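Local coordinates for major extracellular endoglucanase (Xanthomonas campestris pv. campestris, PDB 4TUF), which hydrolyses internal beta-1,4-glucosidic linkages in cellulose, lichenin and cereal beta-D-glucans, seen here as the catalytic TIM-barrel domain of a family 5 glycoside hydrolase, at residues A[7-12]-A[17-22]; A[172-177]-A[220-225]; A[182-187]-A[191-196]. One frame throughout, in Å; residues are numbered along the deposited sequence.

Interaction 1 of 3, residues A[7-12]-A[17-22]; sequences RQIVDD and VQLKGV
Ile9 and Val17 meet through branches set by their first torsions: in Ile9, chi1 of -54° puts CG1 beside the backbone N and CG2 anti to it, while in Val17 it is CG1 that stands anti, and CG2 lies on the N side of CB. Ile9 CG2 thus comes within 4.1 Å of Val17 CB, the two side chains crossing at a slant. The other branch of Ile9 runs out extended, chi2 165°, and its CD1 reaches Leu19 CD1 at 3.7 Å; here the side chains lie nearly perpendicular. Val17 CG2 packs instead against Asp11, 4.1 Å from its CB. Between the backbones, Val17 N donates to Ile9 O over 2.7 Å in an almost straight bond, N-H...O angle 177°, joining the arms of an antiparallel beta hairpin. Its turn is fastened by Asp11, whose OD1 accepts from the amides of Gly14 and Lys15. The apolar surface is largely buried: Ile9 bridges Val17 and Leu19, one branch to each, with Asp11 placed beside them. The contact belongs to the N-terminal hairpin that leads into the TIM barrel, whose strand 16-23 runs on from this pairing to lie parallel between strands 56-61 and 309-311. Val17 and Leu19 also touch Tyr105 at the start of strand 105-110, and Ile9 packs on Ile3 of strand 2-3, which pairs antiparallel with 9-10.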
ATOM      1  N   ARG A   7      14.511  -0.010 -13.735  1.00 49.62           N
ATOM      2  CA  ARG A   7      13.505   0.277 -12.717  1.00 46.75           C
ATOM      3  C   ARG A   7      12.350  -0.713 -12.788  1.00 45.12           C
ATOM      4  O   ARG A   7      11.193  -0.351 -12.583  1.00 42.27           O
ATOM      5  CB  ARG A   7      12.993   1.710 -12.863  1.00 46.99           C
ATOM      6  CG  ARG A   7      14.106   2.738 -12.906  1.00 45.86           C
ATOM      7  CD  ARG A   7      13.608   4.073 -13.424  1.00 49.39           C
ATOM      8  NE  ARG A   7      13.041   3.957 -14.764  1.00 57.52           N
ATOM      9  CZ  ARG A   7      13.760   3.954 -15.881  1.00 58.84           C
ATOM     10  NH1 ARG A   7      15.082   4.061 -15.824  1.00 57.80           N
ATOM     11  NH2 ARG A   7      13.156   3.844 -17.056  1.00 58.10           N
ATOM     12  N   GLN A   8      12.682  -1.965 -13.087  1.00 49.22           N
ATOM     13  CA  GLN A   8      11.709  -3.050 -13.126  1.00 49.08           C
ATOM     14  C   GLN A   8      11.924  -4.009 -11.962  1.00 48.63           C
ATOM     15  O   GLN A   8      13.055  -4.228 -11.531  1.00 54.17           O
ATOM     16  CB  GLN A   8      11.808  -3.825 -14.439  1.00 50.79           C
ATOM     17  CG  GLN A   8      11.360  -3.073 -15.669  1.00 53.04           C
ATOM     18  CD  GLN A   8      11.792  -3.772 -16.943  1.00 57.59           C
ATOM     19  OE1 GLN A   8      12.827  -4.437 -16.974  1.00 53.79           O
ATOM     20  NE2 GLN A   8      11.000  -3.631 -17.999  1.00 62.61           N
ATOM     21  N   ILE A   9      10.834  -4.580 -11.462  1.00 45.47           N
ATOM     22  CA  ILE A   9      10.905  -5.616 -10.438  1.00 42.20           C
ATOM     23  C   ILE A   9      11.127  -6.969 -11.084  1.00 50.30           C
ATOM     24  O   ILE A   9      10.322  -7.394 -11.914  1.00 57.98           O
ATOM     25  CB  ILE A   9       9.621  -5.685  -9.604  1.00 37.21           C
ATOM     26  CG1 ILE A   9       9.289  -4.316  -9.019  1.00 34.93           C
ATOM     27  CG2 ILE A   9       9.757  -6.727  -8.505  1.00 35.23           C
ATOM     28  CD1 ILE A   9       7.885  -4.219  -8.499  1.00 32.30           C
ATOM     29  N   VAL A  10      12.208  -7.648 -10.716  1.00 48.28           N
ATOM     30  CA  VAL A  10      12.438  -9.001 -11.217  1.00 46.48           C
ATOM     31  C   VAL A  10      12.416  -9.986 -10.051  1.00 46.72           C
ATOM     32  O   VAL A  10      12.671  -9.606  -8.908  1.00 48.21           O
ATOM     33  CB  VAL A  10      13.768  -9.105 -12.004  1.00 41.50           C
ATOM     34  CG1 VAL A  10      13.986  -7.850 -12.822  1.00 38.85           C
ATOM     35  CG2 VAL A  10      14.935  -9.321 -11.077  1.00 43.25           C
ATOM     36  N   ASP A  11      12.078 -11.241 -10.333  1.00 48.98           N
ATOM     37  CA  ASP A  11      12.018 -12.257  -9.286  1.00 55.47           C
ATOM     38  C   ASP A  11      13.337 -13.012  -9.198  1.00 66.68           C
ATOM     39  O   ASP A  11      14.340 -12.578  -9.767  1.00 72.78           O
ATOM     40  CB  ASP A  11      10.853 -13.231  -9.527  1.00 61.02           C
ATOM     41  CG  ASP A  11      10.821 -13.789 -10.947  1.00 67.69           C
ATOM     42  OD1 ASP A  11      11.873 -13.836 -11.622  1.00 72.91           O
ATOM     43  OD2 ASP A  11       9.729 -14.199 -11.389  1.00 69.70           O
ATOM     44  N   ASP A  12      13.332 -14.134  -8.482  1.00 72.61           N
ATOM     45  CA  ASP A  12      14.525 -14.971  -8.356  1.00 80.13           C
ATOM     46  C   ASP A  12      15.012 -15.461  -9.710  1.00 76.88           C
ATOM     47  O   ASP A  12      16.212 -15.496  -9.975  1.00 76.08           O
ATOM     48  CB  ASP A  12      14.247 -16.172  -7.452  1.00 92.22           C
ATOM     49  CG  ASP A  12      14.387 -15.841  -5.984  1.00101.37           C
ATOM     50  OD1 ASP A  12      14.146 -14.673  -5.605  1.00 99.98           O
ATOM     51  OD2 ASP A  12      14.739 -16.758  -5.212  1.00110.17           O
ATOM     52  N   VAL A  17       8.367  -8.753 -13.131  1.00 45.63           N
ATOM     53  CA  VAL A  17       7.107  -8.858 -12.417  1.00 43.61           C
ATOM     54  C   VAL A  17       6.254  -7.609 -12.637  1.00 45.18           C
ATOM     55  O   VAL A  17       6.753  -6.491 -12.556  1.00 52.31           O
ATOM     56  CB  VAL A  17       7.357  -9.050 -10.905  1.00 42.37           C
ATOM     57  CG1 VAL A  17       6.066  -8.931 -10.121  1.00 32.82           C
ATOM     58  CG2 VAL A  17       8.049 -10.387 -10.648  1.00 46.22           C
ATOM     59  N   GLN A  18       4.973  -7.799 -12.927  1.00 49.15           N
ATOM     60  CA  GLN A  18       4.045  -6.676 -13.003  1.00 39.23           C
ATOM     61  C   GLN A  18       2.979  -6.809 -11.927  1.00 43.16           C
ATOM     62  O   GLN A  18       2.275  -7.819 -11.860  1.00 45.78           O
ATOM     63  CB  GLN A  18       3.387  -6.597 -14.375  1.00 34.09           C
ATOM     64  CG  GLN A  18       2.455  -5.414 -14.512  1.00 39.13           C
ATOM     65  CD  GLN A  18       1.586  -5.497 -15.746  1.00 45.09           C
ATOM     66  OE1 GLN A  18       1.566  -6.516 -16.440  1.00 48.28           O
ATOM     67  NE2 GLN A  18       0.854  -4.424 -16.023  1.00 47.08           N
ATOM     68  N   LEU A  19       2.858  -5.791 -11.084  1.00 39.77           N
ATOM     69  CA  LEU A  19       1.949  -5.869  -9.952  1.00 34.51           C
ATOM     70  C   LEU A  19       0.584  -5.291 -10.277  1.00 37.91           C
ATOM     71  O   LEU A  19       0.353  -4.094 -10.128  1.00 38.30           O
ATOM     72  CB  LEU A  19       2.544  -5.153  -8.746  1.00 31.89           C
ATOM     73  CG  LEU A  19       3.902  -5.697  -8.320  1.00 31.87           C
ATOM     74  CD1 LEU A  19       4.490  -4.818  -7.246  1.00 32.36           C
ATOM     75  CD2 LEU A  19       3.770  -7.133  -7.840  1.00 24.49           C
ATOM     76  N   LYS A  20      -0.315  -6.153 -10.735  1.00 43.74           N
ATOM     77  CA  LYS A  20      -1.711  -5.792 -10.911  1.00 38.14           C
ATOM     78  C   LYS A  20      -2.393  -5.930  -9.555  1.00 36.56           C
ATOM     79  O   LYS A  20      -3.029  -6.943  -9.267  1.00 36.30           O
ATOM     80  CB  LYS A  20      -2.369  -6.685 -11.960  1.00 37.91           C
ATOM     81  CG  LYS A  20      -1.506  -6.925 -13.195  1.00 40.13           C
ATOM     82  CD  LYS A  20      -2.162  -7.925 -14.130  1.00 44.43           C
ATOM     83  CE  LYS A  20      -1.191  -8.419 -15.182  1.00 54.07           C
ATOM     84  NZ  LYS A  20      -1.826  -9.368 -16.150  1.00 60.72           N
ATOM     85  N   GLY A  21      -2.246  -4.911  -8.718  1.00 31.39           N
ATOM     86  CA  GLY A  21      -2.535  -5.067  -7.306  1.00 32.58           C
ATOM     87  C   GLY A  21      -3.780  -4.406  -6.755  1.00 34.21           C
ATOM     88  O   GLY A  21      -4.421  -3.574  -7.411  1.00 31.63           O
ATOM     89  N   VAL A  22      -4.114  -4.792  -5.527  1.00 28.67           N
ATOM     90  CA  VAL A  22      -5.223  -4.210  -4.796  1.00 29.80           C
ATOM     91  C   VAL A  22      -4.938  -4.350  -3.299  1.00 31.27           C
ATOM     92  O   VAL A  22      -4.251  -5.277  -2.878  1.00 34.12           O
ATOM     93  CB  VAL A  22      -6.567  -4.881  -5.174  1.00 38.10           C
ATOM     94  CG1 VAL A  22      -6.593  -6.333  -4.721  1.00 35.14           C
ATOM     95  CG2 VAL A  22      -7.749  -4.109  -4.600  1.00 40.52           C
TER

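Interaction 2 of 3, residues A[172-177]-A[220-225]; sequences DWNKAA and ACTPLN. With 2HP (dihydrogenphosphate ion), chain H.
Beside a phosphate site at the N-terminal end of helix 173-187 in the TIM barrel, Asn174 meets Thr222 and Leu224 of the long loop between strands 192-195 and 231-238. Asn174 carries the packing from the helix side. Its ND2 lies 3.6 Å from Thr222 CG2, the two side chains crossing at about a right angle, and its CB lies 3.8 Å from Leu224 CD2, which also passes close to the backbone O of Asn174. A chi1 of 53° lodges CG of Asn174 between the backbone N and the carbonyl carbon, and the amide is turned to present ND2 to Thr222 while OD1 takes the amide of Gly165. The loop itself is tied down by the Cys204-Cys221 disulfide and by Glu178, one turn further along the same helix, which accepts from Asn225 N and also forms a salt bridge with Lys175 NZ. The dihydrogenphosphate ion touches Asp172 and Lys175 but not the loop segment. Its O3 lies 2.8 Å from Asp172 OD2, while Asp172 OD1 is bonded to the hydroxyls of Thr163 and Thr166. Lys175 folds at chi2 and chi3 and lays its methylene chain alongside the ion, CG 3.6 Å from O3. One water bridges the two segments, accepting from Asn174 ND2 at 3.0 Å and donating to Pro223 O at 2.7 Å.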
ATOM      1  N   ASP A 172      12.567  12.986  11.101  1.00 34.84           N
ATOM      2  CA  ASP A 172      13.034  12.673   9.751  1.00 32.19           C
ATOM      3  C   ASP A 172      12.675  11.250   9.325  1.00 34.44           C
ATOM      4  O   ASP A 172      13.337  10.285   9.704  1.00 33.66           O
ATOM      5  CB  ASP A 172      14.547  12.881   9.638  1.00 34.94           C
ATOM      6  CG  ASP A 172      14.922  14.332   9.368  1.00 46.78           C
ATOM      7  OD1 ASP A 172      14.017  15.142   9.059  1.00 41.64           O
ATOM      8  OD2 ASP A 172      16.126  14.660   9.453  1.00 56.23           O
ATOM      9  N   TRP A 173      11.631  11.138   8.513  1.00 37.48           N
ATOM     10  CA  TRP A 173      11.170   9.853   8.004  1.00 29.68           C
ATOM     11  C   TRP A 173      12.224   9.133   7.170  1.00 34.51           C
ATOM     12  O   TRP A 173      12.299   7.901   7.188  1.00 38.13           O
ATOM     13  CB  TRP A 173       9.898  10.045   7.176  1.00 20.06           C
ATOM     14  CG  TRP A 173       9.512   8.852   6.358  1.00 20.56           C
ATOM     15  CD1 TRP A 173       9.276   8.826   5.016  1.00 22.97           C
ATOM     16  CD2 TRP A 173       9.318   7.508   6.825  1.00 25.31           C
ATOM     17  NE1 TRP A 173       8.947   7.554   4.615  1.00 25.24           N
ATOM     18  CE2 TRP A 173       8.967   6.725   5.704  1.00 24.74           C
ATOM     19  CE3 TRP A 173       9.410   6.892   8.078  1.00 25.31           C
ATOM     20  CZ2 TRP A 173       8.714   5.355   5.797  1.00 24.31           C
ATOM     21  CZ3 TRP A 173       9.156   5.527   8.170  1.00 26.36           C
ATOM     22  CH2 TRP A 173       8.814   4.777   7.036  1.00 26.18           C
ATOM     23  N   ASN A 174      13.038   9.891   6.439  1.00 32.77           N
ATOM     24  CA  ASN A 174      14.049   9.284   5.574  1.00 37.01           C
ATOM     25  C   ASN A 174      15.035   8.421   6.357  1.00 38.16           C
ATOM     26  O   ASN A 174      15.364   7.313   5.945  1.00 38.66           O
ATOM     27  CB  ASN A 174      14.808  10.356   4.789  1.00 35.88           C
ATOM     28  CG  ASN A 174      15.383  11.430   5.679  1.00 34.25           C
ATOM     29  OD1 ASN A 174      14.685  11.977   6.535  1.00 32.84           O
ATOM     30  ND2 ASN A 174      16.666  11.738   5.490  1.00 29.80           N
ATOM     31  N   LYS A 175      15.488   8.924   7.498  1.00 34.77           N
ATOM     32  CA  LYS A 175      16.442   8.187   8.312  1.00 34.34           C
ATOM     33  C   LYS A 175      15.790   6.986   8.989  1.00 34.96           C
ATOM     34  O   LYS A 175      16.406   5.925   9.122  1.00 33.78           O
ATOM     35  CB  LYS A 175      17.068   9.107   9.355  1.00 34.48           C
ATOM     36  CG  LYS A 175      17.700  10.348   8.752  1.00 38.76           C
ATOM     37  CD  LYS A 175      18.728   9.996   7.687  1.00 39.46           C
ATOM     38  CE  LYS A 175      20.019   9.491   8.296  1.00 46.35           C
ATOM     39  NZ  LYS A 175      21.082   9.384   7.259  1.00 57.83           N
ATOM     40  N   ALA A 176      14.542   7.153   9.416  1.00 33.71           N
ATOM     41  CA  ALA A 176      13.808   6.056  10.031  1.00 27.11           C
ATOM     42  C   ALA A 176      13.569   4.937   9.020  1.00 25.96           C
ATOM     43  O   ALA A 176      13.557   3.761   9.380  1.00 32.41           O
ATOM     44  CB  ALA A 176      12.503   6.547  10.601  1.00 27.57           C
ATOM     45  N   ALA A 177      13.401   5.304   7.752  1.00 24.82           N
ATOM     46  CA  ALA A 177      13.197   4.315   6.694  1.00 23.96           C
ATOM     47  C   ALA A 177      14.483   3.555   6.399  1.00 32.31           C
ATOM     48  O   ALA A 177      14.455   2.373   6.061  1.00 34.23           O
ATOM     49  CB  ALA A 177      12.683   4.981   5.438  1.00 23.66           C
ATOM     50  N   ALA A 220      14.878  14.565  -3.684  1.00 39.16           N
ATOM     51  CA  ALA A 220      15.781  15.200  -4.632  1.00 41.77           C
ATOM     52  C   ALA A 220      16.979  15.832  -3.923  1.00 44.56           C
ATOM     53  O   ALA A 220      18.053  15.968  -4.506  1.00 48.45           O
ATOM     54  CB  ALA A 220      15.034  16.242  -5.451  1.00 42.67           C
ATOM     55  N   CYS A 221      16.786  16.218  -2.665  1.00 47.74           N
ATOM     56  CA  CYS A 221      17.838  16.854  -1.877  1.00 49.11           C
ATOM     57  C   CYS A 221      18.556  15.843  -0.999  1.00 55.15           C
ATOM     58  O   CYS A 221      19.734  16.006  -0.685  1.00 57.51           O
ATOM     59  CB  CYS A 221      17.264  17.967  -0.996  1.00 40.70           C
ATOM     60  SG  CYS A 221      16.417  19.275  -1.898  1.00109.36           S
ATOM     61  N   THR A 222      17.832  14.799  -0.608  1.00 52.31           N
ATOM     62  CA  THR A 222      18.329  13.843   0.371  1.00 44.49           C
ATOM     63  C   THR A 222      18.046  12.415  -0.064  1.00 38.93           C
ATOM     64  O   THR A 222      16.995  11.859   0.248  1.00 35.28           O
ATOM     65  CB  THR A 222      17.697  14.083   1.762  1.00 44.14           C
ATOM     66  OG1 THR A 222      17.743  15.481   2.082  1.00 55.07           O
ATOM     67  CG2 THR A 222      18.441  13.302   2.825  1.00 41.73           C
ATOM     68  N   PRO A 223      18.990  11.812  -0.790  1.00 39.55           N
ATOM     69  CA  PRO A 223      18.887  10.417  -1.226  1.00 37.16           C
ATOM     70  C   PRO A 223      18.724   9.455  -0.052  1.00 39.24           C
ATOM     71  O   PRO A 223      19.223   9.717   1.041  1.00 40.50           O
ATOM     72  CB  PRO A 223      20.219  10.172  -1.938  1.00 31.13           C
ATOM     73  CG  PRO A 223      20.703  11.516  -2.319  1.00 39.50           C
ATOM     74  CD  PRO A 223      20.240  12.442  -1.238  1.00 41.08           C
ATOM     75  N   LEU A 224      18.026   8.351  -0.286  1.00 40.95           N
ATOM     76  CA  LEU A 224      17.857   7.316   0.722  1.00 40.09           C
ATOM     77  C   LEU A 224      19.048   6.367   0.735  1.00 42.10           C
ATOM     78  O   LEU A 224      19.496   5.914  -0.317  1.00 44.08           O
ATOM     79  CB  LEU A 224      16.567   6.535   0.466  1.00 34.88           C
ATOM     80  CG  LEU A 224      15.281   7.305   0.742  1.00 35.76           C
ATOM     81  CD1 LEU A 224      14.080   6.551   0.190  1.00 33.00           C
ATOM     82  CD2 LEU A 224      15.134   7.546   2.243  1.00 33.60           C
ATOM     83  N   ASN A 225      19.559   6.064   1.923  1.00 40.12           N
ATOM     84  CA  ASN A 225      20.619   5.074   2.053  1.00 38.23           C
ATOM     85  C   ASN A 225      20.022   3.670   2.111  1.00 46.46           C
ATOM     86  O   ASN A 225      20.123   2.971   3.123  1.00 48.15           O
ATOM     87  CB  ASN A 225      21.465   5.351   3.290  1.00 44.13           C
ATOM     88  CG  ASN A 225      22.734   4.532   3.318  1.00 52.30           C
ATOM     89  OD1 ASN A 225      23.058   3.832   2.356  1.00 58.17           O
ATOM     90  ND2 ASN A 225      23.470   4.622   4.417  1.00 52.04           N
TER
HETATM   91  P   2HP H 404      19.332  13.082  11.199  1.00 85.30           P
HETATM   92  O1  2HP H 404      19.709  11.753  11.819  1.00 82.89           O
HETATM   93  O2  2HP H 404      20.012  13.242   9.854  1.00 83.71           O
HETATM   94  O3  2HP H 404      17.837  13.144  11.001  1.00 80.04           O
HETATM   95  O4  2HP H 404      19.760  14.193  12.135  1.00 85.30           O
HETATM   96  O   HOH W   1      17.964  10.070   3.405  1.00 35.06           O

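Interaction 3 of 3, residues A[182-187]-A[191-196]; sequences AAVLAV and WLIAVE
Val184 sets its CG1 methyl against Ile193 and the Trp191 ring, fastening the last turns of helix 173-187 to strand 192-195 within a beta-alpha-beta unit of the TIM barrel. The CG1 methyl is anti to the backbone N, chi1 171°, and from there it meets Ile193 CD1 at 3.6 Å, the two side chains approaching tip to tip. The same methyl lies 4.1 Å from Trp191 CE3, on the six-membered part of an indole that it approaches obliquely. Ile193 answers with a bent chain: CG1 lies beside the backbone N and chi2 of -66° swings CD1 toward the helix, so that this one methyl also comes within 4.1 Å of Leu185 CD2. Val184 and Leu185, adjacent on the helix, therefore grip Ile193 together, and the contact between these segments is made by apolar packing. Val184 reaches beyond it to Leu136 of helix 129-143, and both Val184 and Trp191 rest on Leu152 of strand 149-153, the strand that begins the unit and pairs in parallel with 192-195. Past the strand's end, Glu196 OE1 accepts from the amide of Glu157, the probable proton donor. At the opposite end of the segment, Leu185 CD2 rests against the carbonyl of Trp191, 3.4 Å from its O.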
ATOM      1  N   ALA A 182      17.417  -1.473   6.871  1.00 37.96           N
ATOM      2  CA  ALA A 182      18.524  -2.281   7.372  1.00 34.21           C
ATOM      3  C   ALA A 182      18.029  -3.478   8.182  1.00 38.43           C
ATOM      4  O   ALA A 182      18.550  -4.584   8.043  1.00 48.93           O
ATOM      5  CB  ALA A 182      19.459  -1.424   8.216  1.00 24.96           C
ATOM      6  N   ALA A 183      17.022  -3.250   9.025  1.00 27.55           N
ATOM      7  CA  ALA A 183      16.448  -4.304   9.852  1.00 26.04           C
ATOM      8  C   ALA A 183      15.847  -5.420   9.002  1.00 37.58           C
ATOM      9  O   ALA A 183      16.141  -6.598   9.215  1.00 40.40           O
ATOM     10  CB  ALA A 183      15.393  -3.728  10.786  1.00 25.96           C
ATOM     11  N   VAL A 184      15.009  -5.045   8.038  1.00 32.12           N
ATOM     12  CA  VAL A 184      14.355  -6.024   7.181  1.00 32.62           C
ATOM     13  C   VAL A 184      15.356  -6.805   6.324  1.00 37.93           C
ATOM     14  O   VAL A 184      15.265  -8.026   6.224  1.00 46.42           O
ATOM     15  CB  VAL A 184      13.312  -5.357   6.266  1.00 34.25           C
ATOM     16  CG1 VAL A 184      12.803  -6.342   5.223  1.00 31.65           C
ATOM     17  CG2 VAL A 184      12.159  -4.819   7.091  1.00 24.83           C
ATOM     18  N   LEU A 185      16.320  -6.111   5.722  1.00 35.16           N
ATOM     19  CA  LEU A 185      17.246  -6.765   4.795  1.00 37.86           C
ATOM     20  C   LEU A 185      18.275  -7.639   5.515  1.00 41.94           C
ATOM     21  O   LEU A 185      18.889  -8.519   4.913  1.00 39.79           O
ATOM     22  CB  LEU A 185      17.960  -5.727   3.924  1.00 30.16           C
ATOM     23  CG  LEU A 185      17.113  -5.000   2.873  1.00 34.25           C
ATOM     24  CD1 LEU A 185      17.980  -4.080   2.017  1.00 26.53           C
ATOM     25  CD2 LEU A 185      16.353  -5.988   1.997  1.00 36.79           C
ATOM     26  N   ALA A 186      18.465  -7.402   6.805  1.00 42.96           N
ATOM     27  CA  ALA A 186      19.377  -8.231   7.582  1.00 41.54           C
ATOM     28  C   ALA A 186      18.796  -9.625   7.743  1.00 45.30           C
ATOM     29  O   ALA A 186      19.528 -10.596   7.925  1.00 49.05           O
ATOM     30  CB  ALA A 186      19.642  -7.606   8.942  1.00 29.47           C
ATOM     31  N   VAL A 187      17.469  -9.712   7.673  1.00 43.64           N
ATOM     32  CA  VAL A 187      16.760 -10.962   7.914  1.00 38.21           C
ATOM     33  C   VAL A 187      16.235 -11.555   6.618  1.00 40.30           C
ATOM     34  O   VAL A 187      16.249 -12.769   6.429  1.00 43.08           O
ATOM     35  CB  VAL A 187      15.581 -10.763   8.880  1.00 39.63           C
ATOM     36  CG1 VAL A 187      14.983 -12.092   9.246  1.00 48.06           C
ATOM     37  CG2 VAL A 187      16.037 -10.048  10.129  1.00 43.56           C
ATOM     38  N   TRP A 191      14.058  -9.411  -0.054  1.00 35.63           N
ATOM     39  CA  TRP A 191      12.812  -8.656  -0.023  1.00 37.25           C
ATOM     40  C   TRP A 191      12.987  -7.235  -0.539  1.00 41.27           C
ATOM     41  O   TRP A 191      14.039  -6.629  -0.358  1.00 40.78           O
ATOM     42  CB  TRP A 191      12.250  -8.603   1.395  1.00 36.66           C
ATOM     43  CG  TRP A 191      11.443  -9.800   1.779  1.00 38.17           C
ATOM     44  CD1 TRP A 191      11.461 -11.030   1.189  1.00 33.65           C
ATOM     45  CD2 TRP A 191      10.484  -9.875   2.839  1.00 39.99           C
ATOM     46  NE1 TRP A 191      10.573 -11.870   1.822  1.00 41.44           N
ATOM     47  CE2 TRP A 191       9.961 -11.184   2.838  1.00 44.14           C
ATOM     48  CE3 TRP A 191      10.015  -8.962   3.789  1.00 38.33           C
ATOM     49  CZ2 TRP A 191       8.997 -11.603   3.755  1.00 41.30           C
ATOM     50  CZ3 TRP A 191       9.055  -9.378   4.696  1.00 36.22           C
ATOM     51  CH2 TRP A 191       8.557 -10.685   4.673  1.00 35.64           C
ATOM     52  N   LEU A 192      11.943  -6.706  -1.169  1.00 42.93           N
ATOM     53  CA  LEU A 192      11.918  -5.302  -1.552  1.00 32.88           C
ATOM     54  C   LEU A 192      11.480  -4.429  -0.379  1.00 39.72           C
ATOM     55  O   LEU A 192      10.695  -4.849   0.475  1.00 38.91           O
ATOM     56  CB  LEU A 192      10.978  -5.079  -2.735  1.00 30.42           C
ATOM     57  CG  LEU A 192      11.229  -5.878  -4.009  1.00 34.45           C
ATOM     58  CD1 LEU A 192      10.187  -5.513  -5.048  1.00 37.64           C
ATOM     59  CD2 LEU A 192      12.627  -5.630  -4.539  1.00 38.17           C
ATOM     60  N   ILE A 193      11.990  -3.206  -0.349  1.00 43.94           N
ATOM     61  CA  ILE A 193      11.618  -2.242   0.675  1.00 29.77           C
ATOM     62  C   ILE A 193      10.790  -1.134   0.045  1.00 28.54           C
ATOM     63  O   ILE A 193      11.284  -0.386  -0.801  1.00 36.31           O
ATOM     64  CB  ILE A 193      12.861  -1.646   1.352  1.00 28.11           C
ATOM     65  CG1 ILE A 193      13.773  -2.766   1.865  1.00 29.68           C
ATOM     66  CG2 ILE A 193      12.464  -0.717   2.491  1.00 22.15           C
ATOM     67  CD1 ILE A 193      13.163  -3.571   2.986  1.00 24.52           C
ATOM     68  N   ALA A 194       9.523  -1.036   0.428  1.00 27.53           N
ATOM     69  CA  ALA A 194       8.681   0.033  -0.104  1.00 32.78           C
ATOM     70  C   ALA A 194       8.694   1.230   0.836  1.00 36.92           C
ATOM     71  O   ALA A 194       8.469   1.089   2.040  1.00 42.52           O
ATOM     72  CB  ALA A 194       7.261  -0.451  -0.332  1.00 29.53           C
ATOM     73  N   VAL A 195       8.969   2.405   0.281  1.00 31.18           N
ATOM     74  CA  VAL A 195       9.013   3.629   1.068  1.00 25.63           C
ATOM     75  C   VAL A 195       8.012   4.643   0.536  1.00 27.11           C
ATOM     76  O   VAL A 195       7.927   4.880  -0.667  1.00 30.95           O
ATOM     77  CB  VAL A 195      10.417   4.250   1.067  1.00 28.01           C
ATOM     78  CG1 VAL A 195      10.436   5.524   1.906  1.00 26.28           C
ATOM     79  CG2 VAL A 195      11.428   3.250   1.588  1.00 24.14           C
ATOM     80  N   GLU A 196       7.241   5.227   1.441  1.00 32.68           N
ATOM     81  CA  GLU A 196       6.244   6.211   1.058  1.00 31.61           C
ATOM     82  C   GLU A 196       6.757   7.612   1.319  1.00 35.30           C
ATOM     83  O   GLU A 196       7.764   7.815   2.011  1.00 31.33           O
ATOM     84  CB  GLU A 196       4.937   5.982   1.817  1.00 30.45           C
ATOM     85  CG  GLU A 196       4.370   4.574   1.665  1.00 37.51           C
ATOM     86  CD  GLU A 196       3.109   4.372   2.485  1.00 39.20           C
ATOM     87  OE1 GLU A 196       2.334   5.347   2.614  1.00 35.65           O
ATOM     88  OE2 GLU A 196       2.908   3.251   3.012  1.00 36.26           O
TER

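Interactions 1 and 3 are buried, largely apolar contacts: interaction 1 joins the antiparallel hairpin to a barrel strand with the help of a backbone bond, whereas interaction 3 packs a helix on a barrel strand by side chains alone. They touch through Ile9 CG2 and Leu192 CD1, 3.7 Å apart. Interaction 2 lies farther from the chain's centre, is only partly buried, and combines limited packing with a bridging water, with a phosphate bound at the helix start. Interactions 2 and 3 use opposite ends of helix 173-187, and the strand segment of interaction 3 falls within the chain closed by interaction 2. Trp173 NE1 probably donates to Glu196 O across 2.9 Å, joining them.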